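Side-chain contacts in extracellular solute-binding protein, family 1 (Bifidobacterium longum subsp. infantis ATCC 15697, PDB 3QUF), which probably captures a solute, perhaps a sugar, outside the cell and delivers it to an ABC-type importer, as family 1 solute-binding proteins do: residues G188-T191 and G192-S196; K251-V255 and S256-G260. One frame throughout, in Å; residues are numbered along the deposited sequence.

Interaction 1: residues G188-T191 and G192-S196; sequences GSFT and GLLAS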
loop_
_atom_site.group_PDB
_atom_site.type_symbol
_atom_site.label_atom_id
_atom_site.label_comp_id
_atom_site.label_asym_id
_atom_site.label_seq_id
_atom_site.Cartn_x
_atom_site.Cartn_y
_atom_site.Cartn_z
ATOM N N GLY A 188 -6.446 -4.457 -7.267
ATOM C CA GLY A 188 -5.134 -4.951 -6.845
ATOM C C GLY A 188 -4.403 -5.730 -7.945
ATOM O O GLY A 188 -3.191 -5.624 -8.088
ATOM N N SER A 189 -5.125 -6.515 -8.726
ATOM C CA SER A 189 -4.485 -7.271 -9.830
ATOM C C SER A 189 -3.892 -6.345 -10.887
ATOM O O SER A 189 -2.792 -6.570 -11.396
ATOM C CB SER A 189 -5.494 -8.268 -10.485
ATOM O OG SER A 189 -6.648 -7.614 -11.038
ATOM N N PHE A 190 -4.646 -5.314 -11.249
ATOM C CA PHE A 190 -4.169 -4.316 -12.172
ATOM C C PHE A 190 -2.931 -3.634 -11.607
ATOM O O PHE A 190 -1.954 -3.439 -12.315
ATOM C CB PHE A 190 -5.242 -3.250 -12.454
ATOM C CG PHE A 190 -4.740 -2.143 -13.308
ATOM C CD1 PHE A 190 -4.660 -2.281 -14.698
ATOM C CD2 PHE A 190 -4.270 -0.974 -12.723
ATOM C CE1 PHE A 190 -4.156 -1.271 -15.473
ATOM C CE2 PHE A 190 -3.759 0.042 -13.522
ATOM C CZ PHE A 190 -3.703 -0.121 -14.891
ATOM N N THR A 191 -2.977 -3.271 -10.325
ATOM C CA THR A 191 -1.837 -2.567 -9.722
ATOM C C THR A 191 -0.599 -3.458 -9.750
ATOM O O THR A 191 0.508 -2.972 -10.033
ATOM C CB THR A 191 -2.173 -2.095 -8.320
ATOM O OG1 THR A 191 -3.297 -1.200 -8.425
ATOM C CG2 THR A 191 -1.002 -1.366 -7.670
ATOM N N GLY A 192 -0.783 -4.749 -9.476
ATOM C CA GLY A 192 0.331 -5.707 -9.541
ATOM C C GLY A 192 0.927 -5.816 -10.928
ATOM O O GLY A 192 2.150 -5.920 -11.104
ATOM N N LEU A 193 0.065 -5.766 -11.940
ATOM C CA LEU A 193 0.502 -5.837 -13.316
ATOM C C LEU A 193 1.219 -4.566 -13.736
ATOM O O LEU A 193 2.250 -4.615 -14.389
ATOM C CB LEU A 193 -0.710 -6.144 -14.199
ATOM C CG LEU A 193 -0.411 -6.541 -15.641
ATOM C CD1 LEU A 193 0.405 -7.839 -15.682
ATOM C CD2 LEU A 193 -1.735 -6.677 -16.433
ATOM N N LEU A 194 0.683 -3.425 -13.315
ATOM C CA LEU A 194 1.305 -2.129 -13.498
ATOM C C LEU A 194 2.687 -2.084 -12.848
ATOM O O LEU A 194 3.665 -1.594 -13.484
ATOM C CB LEU A 194 0.399 -1.030 -12.927
ATOM C CG LEU A 194 0.939 0.377 -13.046
ATOM C CD1 LEU A 194 1.020 0.849 -14.507
ATOM C CD2 LEU A 194 0.097 1.380 -12.153
ATOM N N ALA A 195 2.782 -2.621 -11.629
ATOM C CA ALA A 195 4.018 -2.594 -10.862
ATOM C C ALA A 195 5.082 -3.364 -11.655
ATOM O O ALA A 195 6.213 -2.917 -11.786
ATOM C CB ALA A 195 3.823 -3.196 -9.482
ATOM N N SER A 196 4.681 -4.489 -12.220
ATOM C CA SER A 196 5.597 -5.298 -13.038
ATOM C C SER A 196 5.999 -4.586 -14.300
ATOM O O SER A 196 7.173 -4.610 -14.688
ATOM C CB SER A 196 4.942 -6.618 -13.356
ATOM O OG SER A 196 5.713 -7.433 -14.247
#
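The ring of Phe190 and the methyl CD2 of Leu194 meet obliquely, one helical turn apart, with Phe190 CE2 lying 4.3 Å from Leu194 CD2. Three aromatic partners also surround the ring: it stacks on Phe226, meets Trp229 edge to face, and has Trp222 inclined to it at about 55°. Val225, on the same helix 223-234 as Phe226 and Trp229, touches Phe190, Leu193 and Leu194.

Both side chains leave the helix with CG anti to the backbone N (chi1 175° for Phe190). Coming from neighbouring turns with the same first torsion, they run out along the same flank, which brings ring atom CE2 near the leucine methyl CD2. Leu193 flanks Phe190 on the same broad face, toward Val225 and Arg228; its CB rests 3.5 Å from Ser189 O. Ala195 faces Trp294, and its CB sits 3.4 Å from Thr191 O.

Beneath the side chains the backbone makes four successive i to i+4 bonds. They start with Gly192 N to Gly188 O at 2.9 Å and finish with Ala195 N to Thr191 O at 2.8 Å. Leu194 N to Phe190 O, also 2.8 Å, is the straightest, at 168° about the hydrogen, so the two residues that touch through their side chains are joined through their backbones as well. Thr191 OG1 turns back beside its own N and bonds Ala187 O, whereas Ser189 OG reaches Glu180 and Trp229.

Every residue that touches here is buried. The chemistry is divided: the three hydroxyls are all hydrogen-bonded, Ser196 OG to Gly292 O and Tyr287 N, and Gly188 O also takes Asn296 ND2. The flank carrying Phe190, Leu193 and Leu194 is apolar and packs against a largely aromatic set of partners.

Interaction 2: residues K251-V255 and S256-G260; sequences KQEFV and SGNLG
The side chains of Glu253 and Asn258 pass each other at a slant, with only 29° between carboxylate and amide planes, and Asn258 ND2 gives a weak bond of 3.4 Å to Glu253 OE1. The Glu253 chain bends at chi2 (-57°), which carries its carboxylate round to the asparagine. In the backbone of the same pair, Asn258 N bonds Glu253 O at 3.1 Å.

Gly257 N closes on Phe254 O at 3.0 Å from well above the carbonyl plane. With Gly257 at a positive phi of 85°, the two backbone bonds make a Schellman motif that ends the helix. One water gives hydrogen bonds to both Phe254 O and Leu259 O, and another links Gln252 OE1 to Ser256 OG.

Leu259 packs back against the base of Phe254, its CD2 4.1 Å from Phe254 CB. The phenylalanine ring reaches past it, with CD1 3.4 Å from Leu259 O, and Gly260 O lies in the ring plane at its edge.

The turn thus leads helix 247-255 into strand 259-264. Thr176 of the parallel strand 176-178 bonds the backbone of Asn258 and Gly260, Asn144 of strand 135-144 also bonds Gly260, and Leu272 of helix 269-274 packs on Phe254 and Val255.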
loop_
_atom_site.group_PDB
_atom_site.type_symbol
_atom_site.label_atom_id
_atom_site.label_comp_id
_atom_site.label_asym_id
_atom_site.label_seq_id
_atom_site.Cartn_x
_atom_site.Cartn_y
_atom_site.Cartn_z
ATOM N N LYS A 251 -14.497 -13.162 -0.836
ATOM C CA LYS A 251 -13.911 -14.031 0.180
ATOM C C LYS A 251 -14.815 -15.232 0.452
ATOM O O LYS A 251 -14.350 -16.355 0.584
ATOM C CB LYS A 251 -13.618 -13.274 1.467
ATOM C CG LYS A 251 -12.997 -14.173 2.564
ATOM C CD LYS A 251 -12.231 -13.426 3.635
ATOM C CE LYS A 251 -13.122 -12.732 4.616
ATOM N NZ LYS A 251 -12.299 -12.123 5.728
ATOM N N GLN A 252 -16.116 -14.977 0.501
ATOM C CA GLN A 252 -17.100 -16.038 0.675
ATOM C C GLN A 252 -17.033 -17.061 -0.451
ATOM O O GLN A 252 -17.085 -18.247 -0.188
ATOM C CB GLN A 252 -18.488 -15.422 0.798
ATOM C CG GLN A 252 -18.773 -14.940 2.201
ATOM C CD GLN A 252 -19.215 -16.097 3.124
ATOM O OE1 GLN A 252 -19.582 -17.171 2.655
ATOM N NE2 GLN A 252 -19.142 -15.876 4.435
ATOM N N GLU A 253 -16.893 -16.624 -1.705
ATOM C CA GLU A 253 -16.734 -17.579 -2.801
ATOM C C GLU A 253 -15.464 -18.426 -2.665
ATOM O O GLU A 253 -15.452 -19.601 -3.013
ATOM C CB GLU A 253 -16.740 -16.875 -4.161
ATOM C CG GLU A 253 -18.096 -16.327 -4.574
ATOM C CD GLU A 253 -19.141 -17.402 -4.604
ATOM O OE1 GLU A 253 -19.008 -18.315 -5.449
ATOM O OE2 GLU A 253 -20.066 -17.357 -3.760
ATOM N N PHE A 254 -14.379 -17.813 -2.190
ATOM C CA PHE A 254 -13.125 -18.547 -2.000
ATOM C C PHE A 254 -13.262 -19.645 -0.913
ATOM O O PHE A 254 -12.943 -20.814 -1.144
ATOM C CB PHE A 254 -11.999 -17.566 -1.682
ATOM C CG PHE A 254 -10.640 -18.171 -1.731
ATOM C CD1 PHE A 254 -10.010 -18.395 -2.944
ATOM C CD2 PHE A 254 -9.998 -18.540 -0.565
ATOM C CE1 PHE A 254 -8.750 -18.962 -3.003
ATOM C CE2 PHE A 254 -8.745 -19.114 -0.605
ATOM C CZ PHE A 254 -8.111 -19.309 -1.814
ATOM N N VAL A 255 -13.736 -19.234 0.255
ATOM C CA VAL A 255 -13.945 -20.124 1.391
ATOM C C VAL A 255 -14.939 -21.276 1.067
ATOM O O VAL A 255 -14.793 -22.406 1.562
ATOM C CB VAL A 255 -14.333 -19.269 2.644
ATOM C CG1 VAL A 255 -14.900 -20.107 3.723
ATOM C CG2 VAL A 255 -13.090 -18.533 3.153
ATOM N N SER A 256 -15.886 -21.026 0.158
ATOM C CA SER A 256 -16.838 -22.049 -0.271
ATOM C C SER A 256 -16.288 -23.060 -1.285
ATOM O O SER A 256 -16.982 -24.015 -1.645
ATOM C CB SER A 256 -18.082 -21.383 -0.871
ATOM O OG SER A 256 -18.711 -20.563 0.089
ATOM N N GLY A 257 -15.061 -22.856 -1.760
ATOM C CA GLY A 257 -14.438 -23.796 -2.680
ATOM C C GLY A 257 -14.818 -23.562 -4.114
ATOM O O GLY A 257 -14.593 -24.423 -4.964
ATOM N N ASN A 258 -15.372 -22.382 -4.408
ATOM C CA ASN A 258 -15.876 -22.089 -5.739
ATOM C C ASN A 258 -14.935 -21.244 -6.581
ATOM O O ASN A 258 -15.211 -21.049 -7.757
ATOM C CB ASN A 258 -17.216 -21.355 -5.653
ATOM C CG ASN A 258 -18.303 -22.211 -5.111
ATOM O OD1 ASN A 258 -18.262 -23.434 -5.246
ATOM N ND2 ASN A 258 -19.296 -21.580 -4.485
ATOM N N LEU A 259 -13.829 -20.795 -5.991
ATOM C CA LEU A 259 -12.992 -19.735 -6.573
ATOM C C LEU A 259 -11.510 -20.106 -6.596
ATOM O O LEU A 259 -10.913 -20.383 -5.559
ATOM C CB LEU A 259 -13.189 -18.444 -5.776
ATOM C CG LEU A 259 -12.475 -17.194 -6.301
ATOM C CD1 LEU A 259 -12.977 -16.926 -7.762
ATOM C CD2 LEU A 259 -12.673 -15.972 -5.398
ATOM N N GLY A 260 -10.911 -20.068 -7.785
ATOM C CA GLY A 260 -9.497 -20.393 -7.928
ATOM C C GLY A 260 -8.559 -19.427 -7.223
ATOM O O GLY A 260 -7.595 -19.846 -6.559
HETATM O O HOH W 1 -18.345 -19.409 2.243
HETATM O O HOH W 2 -12.143 -21.683 -3.539
#

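Overall arrangement
Interactions 1 and 2 follow one another along the chain and do not touch: their centres are 22 Å apart and their nearest atoms about 12 Å. One link between them is strand 176-178 and the residues just after it. The strand runs parallel to 259-264, which interaction 2 leads into; Leu179 packs on Glu253 and Leu259, and Glu180 bonds Ser189 of interaction 1. Interaction 1 is the more central, about 12 Å from the chain centre against 24 Å for interaction 2, which is only partly buried. Solute-binding proteins of this family typically hold their ligand between two lobes; neither contact can be assigned to that site here.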